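Long-range contact in SAM-dependent methyltransferase (Pyrococcus horikoshii, PDB 1WZN), which probably transfers a methyl group from S-adenosylmethionine to an acceptor substrate, and here holds the product S-adenosyl-L-homocysteine: residues A[184-189]-A[202-207]. Residues are numbered along the deposited sequence; the frame is centred on the assembly and turned at random.
Sequences RFKRLV and LVDDEL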
loop_
_atom_site.group_PDB
_atom_site.type_symbol
_atom_site.label_atom_id
_atom_site.label_comp_id
_atom_site.label_asym_id
_atom_site.label_seq_id
_atom_site.Cartn_x
_atom_site.Cartn_y
_atom_site.Cartn_z
ATOM N N ARG A 184 3.757 -12.043 17.191
ATOM C CA ARG A 184 2.542 -12.280 17.956
ATOM C C ARG A 184 1.482 -12.591 16.914
ATOM O O ARG A 184 1.108 -11.721 16.129
ATOM C CB ARG A 184 2.145 -11.035 18.750
ATOM C CG ARG A 184 3.132 -10.658 19.838
ATOM C CD ARG A 184 3.203 -11.733 20.906
ATOM N NE ARG A 184 1.896 -12.007 21.498
ATOM C CZ ARG A 184 1.704 -12.797 22.551
ATOM N NH1 ARG A 184 2.734 -13.394 23.134
ATOM N NH2 ARG A 184 0.480 -12.993 23.022
ATOM N N PHE A 185 1.028 -13.839 16.888
ATOM C CA PHE A 185 0.018 -14.257 15.931
ATOM C C PHE A 185 -1.362 -14.158 16.556
ATOM O O PHE A 185 -1.673 -14.852 17.529
ATOM C CB PHE A 185 0.271 -15.690 15.474
ATOM C CG PHE A 185 -0.769 -16.200 14.521
ATOM C CD1 PHE A 185 -1.006 -15.542 13.320
ATOM C CD2 PHE A 185 -1.536 -17.315 14.840
ATOM C CE1 PHE A 185 -1.995 -15.984 12.445
ATOM C CE2 PHE A 185 -2.528 -17.769 13.975
ATOM C CZ PHE A 185 -2.759 -17.101 12.773
ATOM N N LYS A 186 -2.194 -13.303 15.985
ATOM C CA LYS A 186 -3.529 -13.096 16.513
ATOM C C LYS A 186 -4.586 -13.467 15.491
ATOM O O LYS A 186 -4.468 -13.155 14.310
ATOM C CB LYS A 186 -3.670 -11.637 16.957
ATOM C CG LYS A 186 -2.618 -11.251 18.006
ATOM C CD LYS A 186 -2.522 -9.754 18.207
ATOM C CE LYS A 186 -1.414 -9.394 19.189
ATOM N NZ LYS A 186 -1.676 -9.890 20.570
ATOM N N ARG A 187 -5.618 -14.153 15.961
ATOM C CA ARG A 187 -6.698 -14.585 15.097
ATOM C C ARG A 187 -8.022 -14.566 15.844
ATOM O O ARG A 187 -8.185 -15.237 16.862
ATOM C CB ARG A 187 -6.399 -15.993 14.571
ATOM C CG ARG A 187 -7.597 -16.734 13.989
ATOM C CD ARG A 187 -7.162 -18.071 13.404
ATOM N NE ARG A 187 -6.365 -17.890 12.193
ATOM C CZ ARG A 187 -5.658 -18.853 11.611
ATOM N NH1 ARG A 187 -5.635 -20.072 12.132
ATOM N NH2 ARG A 187 -4.987 -18.604 10.495
ATOM N N LEU A 188 -8.957 -13.764 15.351
ATOM C CA LEU A 188 -10.276 -13.691 15.953
ATOM C C LEU A 188 -11.164 -14.640 15.164
ATOM O O LEU A 188 -11.302 -14.497 13.950
ATOM C CB LEU A 188 -10.839 -12.273 15.852
ATOM C CG LEU A 188 -12.291 -12.125 16.318
ATOM C CD1 LEU A 188 -12.384 -12.375 17.830
ATOM C CD2 LEU A 188 -12.791 -10.732 15.976
ATOM N N VAL A 189 -11.746 -15.623 15.841
ATOM C CA VAL A 189 -12.632 -16.561 15.164
ATOM C C VAL A 189 -14.054 -16.321 15.656
ATOM O O VAL A 189 -14.348 -16.455 16.845
ATOM C CB VAL A 189 -12.231 -18.029 15.439
ATOM C CG1 VAL A 189 -13.209 -18.983 14.747
ATOM C CG2 VAL A 189 -10.810 -18.275 14.936
ATOM N N LEU A 202 -10.431 -15.625 20.708
ATOM C CA LEU A 202 -9.230 -14.962 20.225
ATOM C C LEU A 202 -7.979 -15.807 20.408
ATOM O O LEU A 202 -7.618 -16.160 21.530
ATOM C CB LEU A 202 -9.033 -13.625 20.955
ATOM C CG LEU A 202 -7.719 -12.887 20.662
ATOM C CD1 LEU A 202 -7.727 -12.360 19.237
ATOM C CD2 LEU A 202 -7.539 -11.738 21.651
ATOM N N VAL A 203 -7.328 -16.140 19.303
ATOM C CA VAL A 203 -6.083 -16.894 19.361
ATOM C C VAL A 203 -5.023 -15.814 19.504
ATOM O O VAL A 203 -5.088 -14.790 18.828
ATOM C CB VAL A 203 -5.812 -17.677 18.054
ATOM C CG1 VAL A 203 -4.444 -18.350 18.135
ATOM C CG2 VAL A 203 -6.897 -18.713 17.821
ATOM N N ASP A 204 -4.066 -16.027 20.397
ATOM C CA ASP A 204 -2.999 -15.064 20.609
ATOM C C ASP A 204 -1.776 -15.824 21.108
ATOM O O ASP A 204 -1.609 -16.037 22.307
ATOM C CB ASP A 204 -3.445 -14.010 21.628
ATOM C CG ASP A 204 -2.396 -12.940 21.858
ATOM O OD1 ASP A 204 -1.661 -12.606 20.909
ATOM O OD2 ASP A 204 -2.322 -12.421 22.990
ATOM N N ASP A 205 -0.931 -16.243 20.173
ATOM C CA ASP A 205 0.264 -17.006 20.510
ATOM C C ASP A 205 1.547 -16.277 20.169
ATOM O O ASP A 205 1.627 -15.587 19.157
ATOM C CB ASP A 205 0.282 -18.339 19.766
ATOM C CG ASP A 205 -0.908 -19.211 20.092
ATOM O OD1 ASP A 205 -1.309 -19.254 21.272
ATOM O OD2 ASP A 205 -1.423 -19.862 19.162
ATOM N N GLU A 206 2.554 -16.454 21.015
ATOM C CA GLU A 206 3.851 -15.846 20.777
ATOM C C GLU A 206 4.664 -16.847 19.966
ATOM O O GLU A 206 4.862 -17.986 20.396
ATOM C CB GLU A 206 4.568 -15.563 22.096
ATOM C CG GLU A 206 5.940 -14.934 21.895
ATOM C CD GLU A 206 6.682 -14.708 23.198
ATOM O OE1 GLU A 206 7.100 -15.702 23.826
ATOM O OE2 GLU A 206 6.846 -13.533 23.589
ATOM N N LEU A 207 5.123 -16.434 18.793
ATOM C CA LEU A 207 5.901 -17.321 17.939
ATOM C C LEU A 207 7.306 -16.786 17.731
ATOM O O LEU A 207 7.568 -15.602 17.942
ATOM C CB LEU A 207 5.200 -17.499 16.589
ATOM C CG LEU A 207 3.792 -18.097 16.690
ATOM C CD1 LEU A 207 3.165 -18.159 15.309
ATOM C CD2 LEU A 207 3.863 -19.489 17.313
HETATM O O HOH W 1 -1.068 -10.023 23.498
#
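D204 lies between two basic side chains of the neighbouring antiparallel strand and takes a salt bridge from each. The length of lysine lets K186 lie alongside it, the two pointing the same way, and carry its ammonium to OD1 from above the carboxylate plane, NZ to OD1 2.7 Å, where NZ also hydrogen-bonds N160 of the second subunit. R184 arrives differently: bends at chi2 and chi3 (-64° and -57°) fold its guanidinium back over the other strand, with one face above the D205–E206 peptide. There NH2 of R184 lies 2.9 Å from OD2 of D204, near the guanidinium plane, although the two flat groups are turned 72° apart; its bond to OD1 is weak. Were D204 an alanine, K186 and R184 would probably lose the carboxylate they share, and the guanidinium would be freer to turn.

Beneath these charges the backbones are closely joined. F185 pairs with D205 and R187 with V203, each through two N-H...O bonds, the straightest running from V203 N to R187 O at 2.7 Å. Branched V203 packs its CB 3.9 Å from CB of R187, whose guanidinium turns away to D172 and Y16, with the F185 ring edge, at CZ, over the rim of one face. D205, on the same side of the sheet as F185, R187 and V203, is held by Y2 and Y118.

On the charged face, a water donates to D204 OD2 and accepts a weak bond from K186 NZ. Toward its R184–E206 end this face loosens and opens to solvent: exposed E206, a residue suited to such an edge, keeps OE2 4.1 Å from R184 NH1, beyond a salt bridge. Strands 182-192 and 198-208 thus form a regular beta hairpin ending a four-stranded antiparallel sheet, separate from the mixed seven-stranded sheet of the Rossmann-like methyltransferase fold, with the side chain of D205 about 8 Å from the bound S-adenosyl-L-homocysteine.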